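PDB 2FH5: signal recognition particle receptor beta subunit from Mus musculus, which binds GTP as a subunit of the signal recognition particle receptor and helps target nascent secretory proteins to the endoplasmic reticulum membrane. Local coordinates for residues Arg80-Val85 / Asn114-Leu119; Ala44-Asn49 / Leu56-Leu61. All blocks are in the same frame, centred on the assembly; numbering follows the deposited sequence.

Both interactions belong to one six-stranded mixed sheet, their centres about 13 Å apart. Interaction 1 pairs two neighbouring parallel strands on one side of strand 9-13; interaction 2 pairs the antiparallel strands 42-47 and 55-60 on its other side, so strand 9-13 lies between them. They also meet directly, R80 CD packing 3.7 Å from L56 CD2. The bound GTP lies further off: the nearest atoms of the F84 side chain and the nucleotide are about 10 Å apart, those of L58 and the nucleotide about 12 Å. F84 touches the P-loop residue G14, while D60 OD2 is hydrogen-bonded to OG1 of T21, a magnesium ligand.

Interaction 1: Arg80-Val85 / Asn114-Leu119; sequences RAVVFV and NSPSLL
V82 meets P116 and L118 on one face of the sheet, its two methyls dividing the work. CG1 lies anti to the backbone N (chi1 175°) and takes the obliquely crossing L118, 4.1 Å from V82 CG1 to L118 CD1; CG2, beside that N, runs alongside the proline ring, 4.0 Å from V82 CG2 to P116 CG. L118 CD1 also reaches the CB of F84. On the other face, V83 CG1 lies 4.2 Å from L119 CD2, next to the small pair A81 and S117. Between the faces the parallel backbones are laced by hydrogen bonds that alternate in direction. V82 gives its N-H to S117 O and takes that of L119 on its own O, 2.8 Å from L119 N to V82 O; F84 N then reaches L119 O at 2.7 Å with a nearly straight N-H (173°). The first rung is the longest, S117 N lying 3.2 Å from R80 O and tilted 31° from the carbonyl plane. There R80, whose CB points away from 114-119, hydrogen-bonds through NE to I213 O. In this beta-alpha-beta unit, helix 91-110 connects the strands and packs on F84 and L118, F101 meeting the F84 ring; W209 of helix 204-213 lies over A81, V83, S117 and L119, and strand 9-13 pairs with 79-87.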
loop_
_atom_site.group_PDB
_atom_site.type_symbol
_atom_site.label_atom_id
_atom_site.label_comp_id
_atom_site.label_asym_id
_atom_site.label_seq_id
_atom_site.Cartn_x
_atom_site.Cartn_y
_atom_site.Cartn_z
ATOM N N ARG B 80 10.114 -14.210 9.423
ATOM C CA ARG B 80 10.045 -15.641 9.290
ATOM C C ARG B 80 9.904 -15.892 7.785
ATOM O O ARG B 80 10.304 -16.946 7.271
ATOM C CB ARG B 80 8.805 -16.154 10.011
ATOM C CG ARG B 80 8.455 -17.582 9.734
ATOM C CD ARG B 80 7.174 -17.942 10.461
ATOM N NE ARG B 80 7.186 -19.325 10.926
ATOM C CZ ARG B 80 7.902 -19.757 11.959
ATOM N NH1 ARG B 80 8.662 -18.910 12.644
ATOM N NH2 ARG B 80 7.872 -21.040 12.297
ATOM N N ALA B 81 9.323 -14.913 7.088
ATOM C CA ALA B 81 9.110 -15.019 5.653
ATOM C C ALA B 81 8.963 -13.657 5.001
ATOM O O ALA B 81 8.577 -12.685 5.643
ATOM C CB ALA B 81 7.879 -15.862 5.363
ATOM N N VAL B 82 9.268 -13.609 3.710
ATOM C CA VAL B 82 9.191 -12.394 2.931
ATOM C C VAL B 82 8.395 -12.703 1.685
ATOM O O VAL B 82 8.665 -13.709 1.031
ATOM C CB VAL B 82 10.588 -11.917 2.489
ATOM C CG1 VAL B 82 10.472 -10.682 1.561
ATOM C CG2 VAL B 82 11.412 -11.595 3.707
ATOM N N VAL B 83 7.402 -11.862 1.382
ATOM C CA VAL B 83 6.585 -12.007 0.175
ATOM C C VAL B 83 6.925 -10.805 -0.662
ATOM O O VAL B 83 6.678 -9.654 -0.256
ATOM C CB VAL B 83 5.086 -11.953 0.465
ATOM C CG1 VAL B 83 4.293 -12.086 -0.851
ATOM C CG2 VAL B 83 4.712 -13.066 1.440
ATOM N N PHE B 84 7.538 -11.058 -1.805
ATOM C CA PHE B 84 7.915 -9.980 -2.701
ATOM C C PHE B 84 6.783 -9.917 -3.724
ATOM O O PHE B 84 6.602 -10.842 -4.526
ATOM C CB PHE B 84 9.274 -10.296 -3.364
ATOM C CG PHE B 84 9.852 -9.160 -4.168
ATOM C CD1 PHE B 84 9.360 -8.858 -5.446
ATOM C CD2 PHE B 84 10.876 -8.378 -3.643
ATOM C CE1 PHE B 84 9.889 -7.785 -6.191
ATOM C CE2 PHE B 84 11.422 -7.291 -4.378
ATOM C CZ PHE B 84 10.929 -6.996 -5.650
ATOM N N VAL B 85 6.011 -8.832 -3.680
ATOM C CA VAL B 85 4.880 -8.656 -4.593
ATOM C C VAL B 85 5.248 -8.034 -5.937
ATOM O O VAL B 85 5.995 -7.069 -6.012
ATOM C CB VAL B 85 3.812 -7.810 -3.928
ATOM C CG1 VAL B 85 2.589 -7.764 -4.799
ATOM C CG2 VAL B 85 3.512 -8.371 -2.541
ATOM N N ASN B 114 19.097 -16.845 10.369
ATOM C CA ASN B 114 18.096 -17.816 9.933
ATOM C C ASN B 114 17.332 -17.263 8.745
ATOM O O ASN B 114 16.270 -16.655 8.898
ATOM C CB ASN B 114 17.104 -18.143 11.052
ATOM C CG ASN B 114 17.694 -19.046 12.108
ATOM O OD1 ASN B 114 18.526 -18.619 12.917
ATOM N ND2 ASN B 114 17.272 -20.311 12.106
ATOM N N SER B 115 17.878 -17.479 7.558
ATOM C CA SER B 115 17.262 -16.988 6.342
ATOM C C SER B 115 15.762 -17.203 6.292
ATOM O O SER B 115 15.271 -18.314 6.510
ATOM C CB SER B 115 17.915 -17.630 5.121
ATOM O OG SER B 115 19.099 -16.928 4.799
ATOM N N PRO B 116 15.010 -16.128 6.014
ATOM C CA PRO B 116 13.563 -16.259 5.943
ATOM C C PRO B 116 13.183 -16.965 4.656
ATOM O O PRO B 116 13.925 -16.925 3.683
ATOM C CB PRO B 116 13.095 -14.811 5.960
ATOM C CG PRO B 116 14.158 -14.134 5.199
ATOM C CD PRO B 116 15.405 -14.724 5.820
ATOM N N SER B 117 12.039 -17.630 4.671
ATOM C CA SER B 117 11.527 -18.291 3.501
ATOM C C SER B 117 11.069 -17.116 2.585
ATOM O O SER B 117 10.595 -16.090 3.081
ATOM C CB SER B 117 10.355 -19.178 3.943
ATOM O OG SER B 117 9.731 -19.819 2.851
ATOM N N LEU B 118 11.203 -17.255 1.267
ATOM C CA LEU B 118 10.842 -16.174 0.352
ATOM C C LEU B 118 9.850 -16.516 -0.761
ATOM O O LEU B 118 10.022 -17.483 -1.480
ATOM C CB LEU B 118 12.124 -15.609 -0.263
ATOM C CG LEU B 118 12.040 -14.763 -1.538
ATOM C CD1 LEU B 118 11.289 -13.457 -1.307
ATOM C CD2 LEU B 118 13.452 -14.464 -1.992
ATOM N N LEU B 119 8.801 -15.715 -0.917
ATOM C CA LEU B 119 7.830 -15.975 -1.977
ATOM C C LEU B 119 7.775 -14.811 -2.948
ATOM O O LEU B 119 7.903 -13.649 -2.562
ATOM C CB LEU B 119 6.425 -16.204 -1.399
ATOM C CG LEU B 119 5.281 -16.388 -2.412
ATOM C CD1 LEU B 119 5.355 -17.766 -3.053
ATOM C CD2 LEU B 119 3.942 -16.218 -1.707
#

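Interaction 2: Ala44-Asn49 / Leu56-Leu61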
loop_
_atom_site.group_PDB
_atom_site.type_symbol
_atom_site.label_atom_id
_atom_site.label_comp_id
_atom_site.label_asym_id
_atom_site.label_seq_id
_atom_site.Cartn_x
_atom_site.Cartn_y
_atom_site.Cartn_z
ATOM N N ALA B 44 -0.469 -6.256 11.401
ATOM C CA ALA B 44 -1.640 -6.836 12.034
ATOM C C ALA B 44 -1.480 -8.357 12.127
ATOM O O ALA B 44 -0.729 -8.966 11.352
ATOM C CB ALA B 44 -2.870 -6.494 11.245
ATOM N N ILE B 45 -2.205 -8.968 13.059
ATOM C CA ILE B 45 -2.117 -10.399 13.263
ATOM C C ILE B 45 -2.970 -11.212 12.291
ATOM O O ILE B 45 -4.134 -10.906 12.052
ATOM C CB ILE B 45 -2.504 -10.747 14.708
ATOM C CG1 ILE B 45 -1.410 -10.262 15.652
ATOM C CG2 ILE B 45 -2.695 -12.241 14.862
ATOM C CD1 ILE B 45 -1.819 -10.283 17.113
ATOM N N TYR B 46 -2.382 -12.266 11.740
ATOM C CA TYR B 46 -3.088 -13.126 10.802
ATOM C C TYR B 46 -3.208 -14.558 11.362
ATOM O O TYR B 46 -2.198 -15.202 11.631
ATOM C CB TYR B 46 -2.335 -13.144 9.464
ATOM C CG TYR B 46 -2.926 -14.042 8.392
ATOM C CD1 TYR B 46 -4.119 -13.720 7.758
ATOM C CD2 TYR B 46 -2.265 -15.203 7.992
ATOM C CE1 TYR B 46 -4.647 -14.536 6.740
ATOM C CE2 TYR B 46 -2.776 -16.021 6.983
ATOM C CZ TYR B 46 -3.963 -15.686 6.361
ATOM O OH TYR B 46 -4.470 -16.506 5.370
ATOM N N LYS B 47 -4.438 -15.039 11.554
ATOM C CA LYS B 47 -4.646 -16.403 12.039
ATOM C C LYS B 47 -4.659 -17.299 10.813
ATOM O O LYS B 47 -5.532 -17.190 9.949
ATOM C CB LYS B 47 -5.975 -16.540 12.784
ATOM C CG LYS B 47 -6.075 -15.714 14.066
ATOM C CD LYS B 47 -5.019 -16.089 15.094
ATOM C CE LYS B 47 -5.194 -15.264 16.369
ATOM N NZ LYS B 47 -4.116 -15.503 17.376
ATOM N N VAL B 48 -3.670 -18.178 10.747
ATOM C CA VAL B 48 -3.508 -19.100 9.632
ATOM C C VAL B 48 -4.662 -20.094 9.429
ATOM O O VAL B 48 -5.364 -20.461 10.374
ATOM C CB VAL B 48 -2.176 -19.848 9.792
ATOM C CG1 VAL B 48 -2.086 -20.996 8.821
ATOM C CG2 VAL B 48 -1.035 -18.880 9.567
ATOM N N ASN B 49 -4.834 -20.524 8.180
ATOM C CA ASN B 49 -5.889 -21.461 7.784
ATOM C C ASN B 49 -5.774 -22.919 8.255
ATOM O O ASN B 49 -6.747 -23.673 8.149
ATOM C CB ASN B 49 -6.042 -21.451 6.256
ATOM C CG ASN B 49 -6.951 -20.337 5.762
ATOM O OD1 ASN B 49 -6.792 -19.171 6.135
ATOM N ND2 ASN B 49 -7.907 -20.692 4.909
ATOM N N LEU B 56 0.571 -15.280 12.592
ATOM C CA LEU B 56 1.725 -14.624 11.978
ATOM C C LEU B 56 1.485 -13.103 12.078
ATOM O O LEU B 56 0.349 -12.658 12.206
ATOM C CB LEU B 56 1.834 -15.039 10.501
ATOM C CG LEU B 56 2.168 -16.499 10.158
ATOM C CD1 LEU B 56 1.909 -16.780 8.681
ATOM C CD2 LEU B 56 3.642 -16.768 10.502
ATOM N N THR B 57 2.540 -12.307 12.070
ATOM C CA THR B 57 2.352 -10.863 12.088
ATOM C C THR B 57 2.638 -10.331 10.680
ATOM O O THR B 57 3.789 -10.243 10.276
ATOM C CB THR B 57 3.301 -10.157 13.060
ATOM O OG1 THR B 57 2.906 -10.453 14.397
ATOM C CG2 THR B 57 3.250 -8.641 12.858
ATOM N N LEU B 58 1.597 -10.015 9.918
ATOM C CA LEU B 58 1.818 -9.478 8.581
ATOM C C LEU B 58 2.285 -8.034 8.742
ATOM O O LEU B 58 1.719 -7.283 9.547
ATOM C CB LEU B 58 0.527 -9.510 7.763
ATOM C CG LEU B 58 -0.278 -10.816 7.730
ATOM C CD1 LEU B 58 -1.392 -10.691 6.708
ATOM C CD2 LEU B 58 0.611 -11.996 7.358
ATOM N N ILE B 59 3.338 -7.670 8.009
ATOM C CA ILE B 59 3.886 -6.316 8.013
ATOM C C ILE B 59 3.987 -5.838 6.562
ATOM O O ILE B 59 4.740 -6.399 5.758
ATOM C CB ILE B 59 5.281 -6.264 8.627
ATOM C CG1 ILE B 59 5.229 -6.689 10.093
ATOM C CG2 ILE B 59 5.854 -4.875 8.497
ATOM C CD1 ILE B 59 6.607 -6.638 10.770
ATOM N N ASP B 60 3.203 -4.815 6.231
ATOM C CA ASP B 60 3.148 -4.235 4.890
ATOM C C ASP B 60 4.181 -3.127 4.808
ATOM O O ASP B 60 4.054 -2.152 5.511
ATOM C CB ASP B 60 1.717 -3.698 4.668
ATOM C CG ASP B 60 1.570 -2.788 3.422
ATOM O OD1 ASP B 60 2.231 -3.029 2.392
ATOM O OD2 ASP B 60 0.752 -1.823 3.477
ATOM N N LEU B 61 5.193 -3.260 3.954
ATOM C CA LEU B 61 6.239 -2.215 3.849
ATOM C C LEU B 61 6.113 -1.325 2.613
ATOM O O LEU B 61 5.928 -1.803 1.512
ATOM C CB LEU B 61 7.653 -2.836 3.883
ATOM C CG LEU B 61 8.050 -3.673 5.123
ATOM C CD1 LEU B 61 9.499 -4.133 5.033
ATOM C CD2 LEU B 61 7.862 -2.844 6.388
#
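A44 and Y46 bond to L58 and L56 in two antiparallel hydrogen-bonded pairs, with I45 and T57 as the non-hydrogen-bonded pair between them; the N-to-C directions of the short strands make 132°, well short of a straight antiparallel 180°, a strong twist. Around Y46 the bonds are the straighter: Y46 N to L56 O is 2.8 Å at 171°, whereas L58 N to A44 O is clearly bent. On the inner face L58 lies across Y46, its CG 3.6 Å from Y46 CB and both methyls at 3.8 Å from that same carbon. With CG anti to the backbone N, the Y46 ring passes L58 CD1 at its root and carries OH on to E207 OE1 of helix 204-213, a hydrogen bond. A serine in place of L58 would probably leave Y46 CB without its branched neighbour and open a gap beneath F24 of helix 20-29. Past the strand end V48 crosses L56, with V48 CG2 3.7 Å from L56 CD1; I45 and T57 occupy the outer face. These strands form the beta hairpin at the edge of a P-loop GTPase sheet, the hairpin that in Ras-like GTPases lies between the two switch regions, consistent with its place here.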